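Tylactone synthase starter module and modules 1 & 2 (Streptomyces fradiae, PDB 2Z5L) probably reduces, through its ketoreductase domain of short-chain dehydrogenase/reductase type, the keto group of a growing tylosin polyketide chain and sets its hydroxyl stereochemistry. Local coordinates at residues A26-V31 and L465-R470; A254-S259 and G382-V387; V262-G267 and R277-E282. All coordinates share one frame; numbering follows the deposited sequence.

Contact 1 of 3, residues A26-V31 and L465-R470; sequences AWRYRV and LGAMGR
R28, on the N-terminal strand 28-35, meets A467 and R470 in the last part of helix 457-470. The strand lies between strands 239-247 and 474-477. It runs antiparallel to strand 474-477, which continues the parallel strands of the Rossmann-type ketoreductase domain, so the contact joins the start of the modelled chain to a late helix of that domain. The backbones stay well apart, with R28 CA and A467 CA 8.8 Å from each other, and the gap is bridged by the side chains of R28 and R470, R28 giving the larger share. CG of R28 lies anti to the carbonyl carbon (chi1 -65°), and a bend at chi3 turns the guanidinium onto the helix.

The guanidinium touches the helix in two ways. At its edge, near its plane, R28 NH1 approaches A467 CB at 3.7 Å. Over one face, towards the rim of the group, sits the last methylene of R470, with R470 CD 3.2 Å from R28 NH2. R470 is bent at chi3 as well, but its own guanidinium is turned 56° from that of R28, so the two do not stack. R28 NH2 also comes within 3.1 Å of R470 NE. Both atoms are donors, and no hydrogen bond joins them.

Acceptors in neighbouring loops probably make this approach of two arginines tolerable. R28 NE donates to A249 O, and R28 NH1 forms a salt bridge with OD2 of D472, in the nearby loop. The other carboxylate oxygen, D472 OD1, faces R470 NE in a long, weak ion pair. This shared carboxylate probably offsets part of the positive charge of R28 and R470, to which R30 adds, its NH1 5.4 Å from R470 NH2.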
# COMPACT_ATOMS: atom_id res chain seq x y z
N ALA A 26 -9.30 -8.17 18.31
CA ALA A 26 -7.99 -7.82 18.82
C ALA A 26 -6.96 -7.78 17.69
O ALA A 26 -5.78 -7.56 17.93
CB ALA A 26 -7.55 -8.81 19.89
N TRP A 27 -7.43 -8.00 16.46
CA TRP A 27 -6.57 -8.00 15.29
C TRP A 27 -6.84 -6.79 14.42
O TRP A 27 -6.18 -6.59 13.41
CB TRP A 27 -6.79 -9.27 14.45
CG TRP A 27 -6.45 -10.55 15.14
CD1 TRP A 27 -5.77 -10.70 16.32
CD2 TRP A 27 -6.75 -11.88 14.68
NE1 TRP A 27 -5.62 -12.03 16.62
CE2 TRP A 27 -6.21 -12.78 15.63
CE3 TRP A 27 -7.42 -12.40 13.56
CZ2 TRP A 27 -6.32 -14.17 15.50
CZ3 TRP A 27 -7.53 -13.79 13.43
CH2 TRP A 27 -6.98 -14.65 14.40
N ARG A 28 -7.82 -5.98 14.81
CA ARG A 28 -8.19 -4.82 14.03
C ARG A 28 -7.41 -3.55 14.34
O ARG A 28 -7.42 -3.06 15.47
CB ARG A 28 -9.69 -4.54 14.21
CG ARG A 28 -10.61 -5.63 13.68
CD ARG A 28 -12.03 -5.36 14.13
NE ARG A 28 -12.43 -3.99 13.84
CZ ARG A 28 -12.79 -3.57 12.63
NH1 ARG A 28 -12.79 -4.41 11.61
NH2 ARG A 28 -13.11 -2.29 12.45
N TYR A 29 -6.73 -3.01 13.33
CA TYR A 29 -5.96 -1.78 13.48
C TYR A 29 -6.28 -0.83 12.34
O TYR A 29 -6.87 -1.22 11.33
CB TYR A 29 -4.47 -2.08 13.49
CG TYR A 29 -4.03 -3.10 14.51
CD1 TYR A 29 -4.20 -4.46 14.28
CD2 TYR A 29 -3.40 -2.70 15.69
CE1 TYR A 29 -3.76 -5.40 15.20
CE2 TYR A 29 -2.96 -3.64 16.62
CZ TYR A 29 -3.13 -4.99 16.37
OH TYR A 29 -2.66 -5.93 17.26
N ARG A 30 -5.89 0.42 12.50
CA ARG A 30 -6.15 1.42 11.47
C ARG A 30 -5.10 2.51 11.49
O ARG A 30 -4.27 2.59 12.40
CB ARG A 30 -7.55 2.02 11.67
CG ARG A 30 -7.69 2.97 12.85
CD ARG A 30 -9.12 3.50 12.98
NE ARG A 30 -9.83 3.53 11.69
CZ ARG A 30 -10.66 2.58 11.26
NH1 ARG A 30 -10.90 1.52 12.01
NH2 ARG A 30 -11.24 2.69 10.07
N VAL A 31 -5.14 3.37 10.48
CA VAL A 31 -4.18 4.45 10.40
C VAL A 31 -4.81 5.79 10.74
O VAL A 31 -5.78 6.22 10.11
CB VAL A 31 -3.55 4.54 8.99
CG1 VAL A 31 -2.61 5.74 8.92
CG2 VAL A 31 -2.79 3.26 8.69
N LEU A 465 -16.15 -10.51 7.29
CA LEU A 465 -17.58 -10.31 7.43
C LEU A 465 -17.86 -9.29 8.54
O LEU A 465 -18.79 -8.48 8.44
CB LEU A 465 -18.28 -11.64 7.72
CG LEU A 465 -18.09 -12.69 6.62
CD1 LEU A 465 -18.96 -13.91 6.91
CD2 LEU A 465 -18.46 -12.09 5.27
N GLY A 466 -17.04 -9.31 9.58
CA GLY A 466 -17.20 -8.38 10.68
C GLY A 466 -16.88 -6.96 10.24
O GLY A 466 -17.59 -6.01 10.57
N ALA A 467 -15.78 -6.81 9.51
CA ALA A 467 -15.36 -5.52 9.02
C ALA A 467 -16.40 -4.98 8.06
O ALA A 467 -16.71 -3.79 8.06
CB ALA A 467 -14.00 -5.63 8.32
N MET A 468 -16.92 -5.87 7.22
CA MET A 468 -17.93 -5.49 6.23
C MET A 468 -19.22 -5.05 6.92
O MET A 468 -19.99 -4.25 6.38
CB MET A 468 -18.20 -6.65 5.26
CG MET A 468 -17.11 -6.87 4.22
SD MET A 468 -17.46 -8.35 3.22
CE MET A 468 -18.50 -7.62 1.91
N GLY A 469 -19.45 -5.58 8.12
CA GLY A 469 -20.64 -5.19 8.86
C GLY A 469 -20.49 -3.74 9.32
O GLY A 469 -21.39 -2.94 9.12
N ARG A 470 -19.34 -3.42 9.91
CA ARG A 470 -19.08 -2.07 10.39
C ARG A 470 -19.05 -1.08 9.24
O ARG A 470 -19.12 0.14 9.44
CB ARG A 470 -17.72 -2.01 11.10
CG ARG A 470 -17.64 -2.81 12.39
CD ARG A 470 -16.27 -2.60 13.01
NE ARG A 470 -15.90 -1.18 13.00
CZ ARG A 470 -16.36 -0.27 13.85
NH1 ARG A 470 -17.22 -0.63 14.80
NH2 ARG A 470 -15.97 1.00 13.76

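Contact 2 of 3, residues A254-S259 and G382-V387; sequences ASWQPS and GLDAFV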
# COMPACT_ATOMS: atom_id res chain seq x y z
N ALA A 254 -21.52 -7.46 14.48
CA ALA A 254 -21.68 -7.00 13.10
C ALA A 254 -21.16 -8.05 12.13
O ALA A 254 -20.09 -8.63 12.33
CB ALA A 254 -20.93 -5.68 12.90
N SER A 255 -21.92 -8.28 11.06
CA SER A 255 -21.53 -9.25 10.05
C SER A 255 -22.19 -8.92 8.73
O SER A 255 -23.00 -8.01 8.64
CB SER A 255 -21.92 -10.67 10.49
OG SER A 255 -21.55 -11.62 9.52
N TRP A 256 -21.84 -9.67 7.69
CA TRP A 256 -22.40 -9.43 6.38
C TRP A 256 -22.94 -10.75 5.83
O TRP A 256 -22.39 -11.81 6.10
CB TRP A 256 -21.31 -8.85 5.46
CG TRP A 256 -21.82 -8.28 4.19
CD1 TRP A 256 -22.45 -7.09 4.01
CD2 TRP A 256 -21.78 -8.90 2.90
NE1 TRP A 256 -22.82 -6.93 2.70
CE2 TRP A 256 -22.42 -8.03 1.99
CE3 TRP A 256 -21.27 -10.12 2.43
CZ2 TRP A 256 -22.56 -8.34 0.63
CZ3 TRP A 256 -21.41 -10.43 1.08
CH2 TRP A 256 -22.06 -9.53 0.20
N GLN A 257 -24.03 -10.68 5.07
CA GLN A 257 -24.62 -11.87 4.48
C GLN A 257 -24.71 -11.75 2.96
O GLN A 257 -25.33 -10.83 2.44
CB GLN A 257 -26.01 -12.14 5.05
CG GLN A 257 -25.99 -12.90 6.36
CD GLN A 257 -27.40 -13.23 6.86
OE1 GLN A 257 -28.20 -13.84 6.15
NE2 GLN A 257 -27.70 -12.82 8.09
N PRO A 258 -24.08 -12.68 2.24
CA PRO A 258 -24.07 -12.69 0.77
C PRO A 258 -25.45 -12.93 0.16
O PRO A 258 -26.28 -13.62 0.75
CB PRO A 258 -23.10 -13.83 0.45
CG PRO A 258 -23.39 -14.80 1.56
CD PRO A 258 -23.39 -13.88 2.76
N SER A 259 -25.68 -12.36 -1.02
CA SER A 259 -26.95 -12.50 -1.75
C SER A 259 -26.73 -12.15 -3.23
O SER A 259 -25.75 -11.48 -3.56
CB SER A 259 -28.02 -11.57 -1.16
OG SER A 259 -27.65 -10.21 -1.28
N GLY A 382 -26.87 -2.23 -8.70
CA GLY A 382 -27.08 -3.35 -7.80
C GLY A 382 -25.89 -3.67 -6.92
O GLY A 382 -26.02 -4.36 -5.90
N LEU A 383 -24.72 -3.18 -7.31
CA LEU A 383 -23.48 -3.41 -6.56
C LEU A 383 -23.52 -2.76 -5.18
O LEU A 383 -23.64 -1.54 -5.08
CB LEU A 383 -22.28 -2.87 -7.35
CG LEU A 383 -20.89 -3.07 -6.76
CD1 LEU A 383 -20.54 -4.55 -6.74
CD2 LEU A 383 -19.87 -2.29 -7.59
N ASP A 384 -23.43 -3.55 -4.13
CA ASP A 384 -23.45 -2.97 -2.79
C ASP A 384 -22.25 -3.44 -1.98
O ASP A 384 -22.20 -3.27 -0.77
CB ASP A 384 -24.73 -3.37 -2.05
CG ASP A 384 -24.73 -4.82 -1.64
OD1 ASP A 384 -24.68 -5.68 -2.54
OD2 ASP A 384 -24.75 -5.10 -0.43
N ALA A 385 -21.29 -4.06 -2.65
CA ALA A 385 -20.10 -4.54 -1.97
C ALA A 385 -18.91 -4.61 -2.93
O ALA A 385 -18.98 -5.24 -3.98
CB ALA A 385 -20.37 -5.89 -1.36
N PHE A 386 -17.83 -3.94 -2.54
CA PHE A 386 -16.60 -3.88 -3.31
C PHE A 386 -15.47 -4.14 -2.31
O PHE A 386 -15.01 -3.23 -1.60
CB PHE A 386 -16.47 -2.48 -3.92
CG PHE A 386 -15.55 -2.39 -5.09
CD1 PHE A 386 -15.96 -2.79 -6.36
CD2 PHE A 386 -14.26 -1.89 -4.94
CE1 PHE A 386 -15.09 -2.68 -7.46
CE2 PHE A 386 -13.39 -1.78 -6.02
CZ PHE A 386 -13.80 -2.18 -7.29
N VAL A 387 -15.02 -5.38 -2.24
CA VAL A 387 -13.99 -5.76 -1.29
C VAL A 387 -12.62 -5.99 -1.91
O VAL A 387 -12.46 -6.80 -2.83
CB VAL A 387 -14.41 -7.03 -0.54
CG1 VAL A 387 -13.51 -7.27 0.65
CG2 VAL A 387 -15.86 -6.91 -0.11
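W256 meets D384 and A385 where the linker between strands 239-247 and 261-265 passes the residues leading into strand 386-391, one of the parallel strands of the Rossmann-type ketoreductase domain. Strand 386-391 runs beside strand 338-341, and backbone hydrogen bonds pair D384 with N337 and A385 with V339. The linker has no regular structure here and reaches across with a single large side chain.

The apolar part is one ring corner against one methyl. With chi1 at -167°, CG of W256 points opposite the backbone N and the indole extends from the linker towards the strand. Its six-membered ring leads: W256 CZ2 lies 3.8 Å from A385 CB, while the next ring atom, W256 CH2, is 4.3 Å from the same methyl. The methyl arrives obliquely, in plain van der Waals packing. A338 of the neighbouring strand and M468 of helix 457-470 also touch the indole, making it a wedge between the linker, the strands and that helix.

The polar part is looser. D384 comes to the ring edge, near the plane of the indole, with its carboxylate tilted by 29° to the ring. Its chi1 of 72° places CG between the backbone N and the carbonyl carbon, swinging the carboxylate towards the indole. No hydrogen bond results, although an edge of C-H and N-H groups may still be a mildly favourable neighbour for the negative charge. D384 is exposed, whereas A385 is buried, so the indole spans the change from surface to interior. D384 OD2 stands 4.1 Å from W256 NE1 and also 4.1 Å from W256 CZ2.

Contact 3 of 3, residues V262-G267 and R277-E282; sequences VLITGG and RRLAAE
L279 carries its CG anti to the carbonyl carbon (chi1 -64°), and this drops its branched end from the helix onto the strand bearing V262 and I264. On the strand, V262 has CG1 anti to the backbone N, which turns that methyl towards the leucine.

One methyl does all the touching from the helix side. L279 CD1 lies 3.8 Å from V262 CG1 and 4.0 Å from I264 CD1, resting against two residues two positions apart, whose side chains leave the same face of the strand. The valine and leucine side chains cross at about a right angle. F340 of strand 338-341 touches all three residues, and P258 lies against L279, so the methyl sits in a buried, largely apolar setting.

Away from this core, R278 NE donates to E282 OE1 at 3.0 Å and 162°, a salt bridge between R278 on the helix and E282, four residues on, in the loop that follows. The carboxylate oxygen lies close to the guanidinium plane, but the donor reaches it from 39° out of the carboxylate plane. R278 NH2 has a second acid, D462 of helix 457-470.

Strand 261-265, the glycine-rich loop through G266 and G267, and helix 270-281 form the first beta-alpha unit of the Rossmann-type ketoreductase domain; its apparent GxGxxG pattern is consistent with dinucleotide binding, as in other short-chain dehydrogenases.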
# COMPACT_ATOMS: atom_id res chain seq x y z
N VAL A 262 -22.18 -12.98 -6.81
CA VAL A 262 -20.95 -12.56 -6.17
C VAL A 262 -19.78 -12.86 -7.11
O VAL A 262 -19.59 -13.99 -7.56
CB VAL A 262 -20.73 -13.28 -4.82
CG1 VAL A 262 -19.45 -12.80 -4.17
CG2 VAL A 262 -21.91 -13.03 -3.89
N LEU A 263 -19.03 -11.81 -7.44
CA LEU A 263 -17.87 -11.93 -8.32
C LEU A 263 -16.63 -12.04 -7.45
O LEU A 263 -16.40 -11.18 -6.59
CB LEU A 263 -17.75 -10.69 -9.20
CG LEU A 263 -16.51 -10.61 -10.09
CD1 LEU A 263 -16.45 -11.83 -11.03
CD2 LEU A 263 -16.57 -9.32 -10.93
N ILE A 264 -15.83 -13.07 -7.69
CA ILE A 264 -14.60 -13.28 -6.93
C ILE A 264 -13.39 -13.47 -7.84
O ILE A 264 -13.29 -14.49 -8.54
CB ILE A 264 -14.69 -14.54 -6.03
CG1 ILE A 264 -15.72 -14.33 -4.93
CG2 ILE A 264 -13.32 -14.87 -5.45
CD1 ILE A 264 -16.14 -15.63 -4.25
N THR A 265 -12.46 -12.51 -7.84
CA THR A 265 -11.28 -12.69 -8.67
C THR A 265 -10.27 -13.54 -7.88
O THR A 265 -10.37 -13.64 -6.65
CB THR A 265 -10.65 -11.36 -9.14
OG1 THR A 265 -10.01 -10.69 -8.05
CG2 THR A 265 -11.74 -10.43 -9.71
N GLY A 266 -9.35 -14.19 -8.59
CA GLY A 266 -8.40 -15.05 -7.92
C GLY A 266 -9.17 -16.12 -7.17
O GLY A 266 -8.79 -16.53 -6.07
N GLY A 267 -10.26 -16.58 -7.76
CA GLY A 267 -11.08 -17.60 -7.10
C GLY A 267 -10.47 -19.00 -7.02
O GLY A 267 -10.99 -19.85 -6.32
N ARG A 277 -16.45 -21.09 -0.88
CA ARG A 277 -17.19 -22.06 -0.10
C ARG A 277 -18.00 -21.42 1.02
O ARG A 277 -19.11 -21.85 1.32
CB ARG A 277 -16.24 -23.11 0.50
CG ARG A 277 -15.59 -24.03 -0.51
CD ARG A 277 -14.61 -25.00 0.17
NE ARG A 277 -13.91 -25.87 -0.75
CZ ARG A 277 -14.40 -27.01 -1.25
NH1 ARG A 277 -15.62 -27.42 -0.92
NH2 ARG A 277 -13.67 -27.74 -2.08
N ARG A 278 -17.44 -20.40 1.65
CA ARG A 278 -18.14 -19.71 2.74
C ARG A 278 -19.33 -18.89 2.27
O ARG A 278 -20.39 -18.90 2.91
CB ARG A 278 -17.15 -18.81 3.50
CG ARG A 278 -16.28 -19.58 4.49
CD ARG A 278 -17.11 -20.02 5.71
NE ARG A 278 -17.64 -18.90 6.49
CZ ARG A 278 -16.94 -18.17 7.37
NH1 ARG A 278 -15.66 -18.44 7.59
NH2 ARG A 278 -17.55 -17.21 8.05
N LEU A 279 -19.16 -18.19 1.15
CA LEU A 279 -20.22 -17.37 0.59
C LEU A 279 -21.36 -18.24 0.08
O LEU A 279 -22.53 -18.04 0.44
CB LEU A 279 -19.65 -16.50 -0.53
CG LEU A 279 -18.62 -15.51 0.03
CD1 LEU A 279 -18.22 -14.49 -1.02
CD2 LEU A 279 -19.23 -14.82 1.27
N ALA A 280 -21.01 -19.21 -0.76
CA ALA A 280 -21.98 -20.14 -1.34
C ALA A 280 -22.77 -20.85 -0.25
O ALA A 280 -23.97 -21.10 -0.40
CB ALA A 280 -21.26 -21.16 -2.18
N ALA A 281 -22.07 -21.18 0.84
CA ALA A 281 -22.70 -21.86 1.96
C ALA A 281 -23.53 -20.93 2.82
O ALA A 281 -24.33 -21.39 3.64
CB ALA A 281 -21.65 -22.56 2.80
N GLU A 282 -23.40 -19.62 2.62
CA GLU A 282 -24.18 -18.71 3.45
C GLU A 282 -25.20 -17.84 2.76
O GLU A 282 -25.53 -16.76 3.25
CB GLU A 282 -23.25 -17.81 4.27
CG GLU A 282 -22.32 -18.56 5.19
CD GLU A 282 -21.48 -17.62 6.04
OE1 GLU A 282 -20.55 -18.11 6.72
OE2 GLU A 282 -21.76 -16.40 6.02

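Contact 3 is pure hydrocarbon core inside the Rossmann-type domain, whereas contact 2 runs from buried alanine to exposed aspartate beside a strand. Contact 1 gathers charge and is mostly buried, at R28 and A467, with R470 exposed. Helix 457-470, part of contact 1, borders both other contacts. M468 CE packs on V387 CG2 at 3.4 Å and on W256 CD2 at 3.7 Å, tying contact 1 to contact 2, while L465 CD1 lies against R278 and E282 of contact 3. Contacts 2 and 3 meet through P258, whose CG is 3.5 Å from L279 O. Along the chain, contact 3 falls within the loop closed by contact 2, itself within that of contact 1.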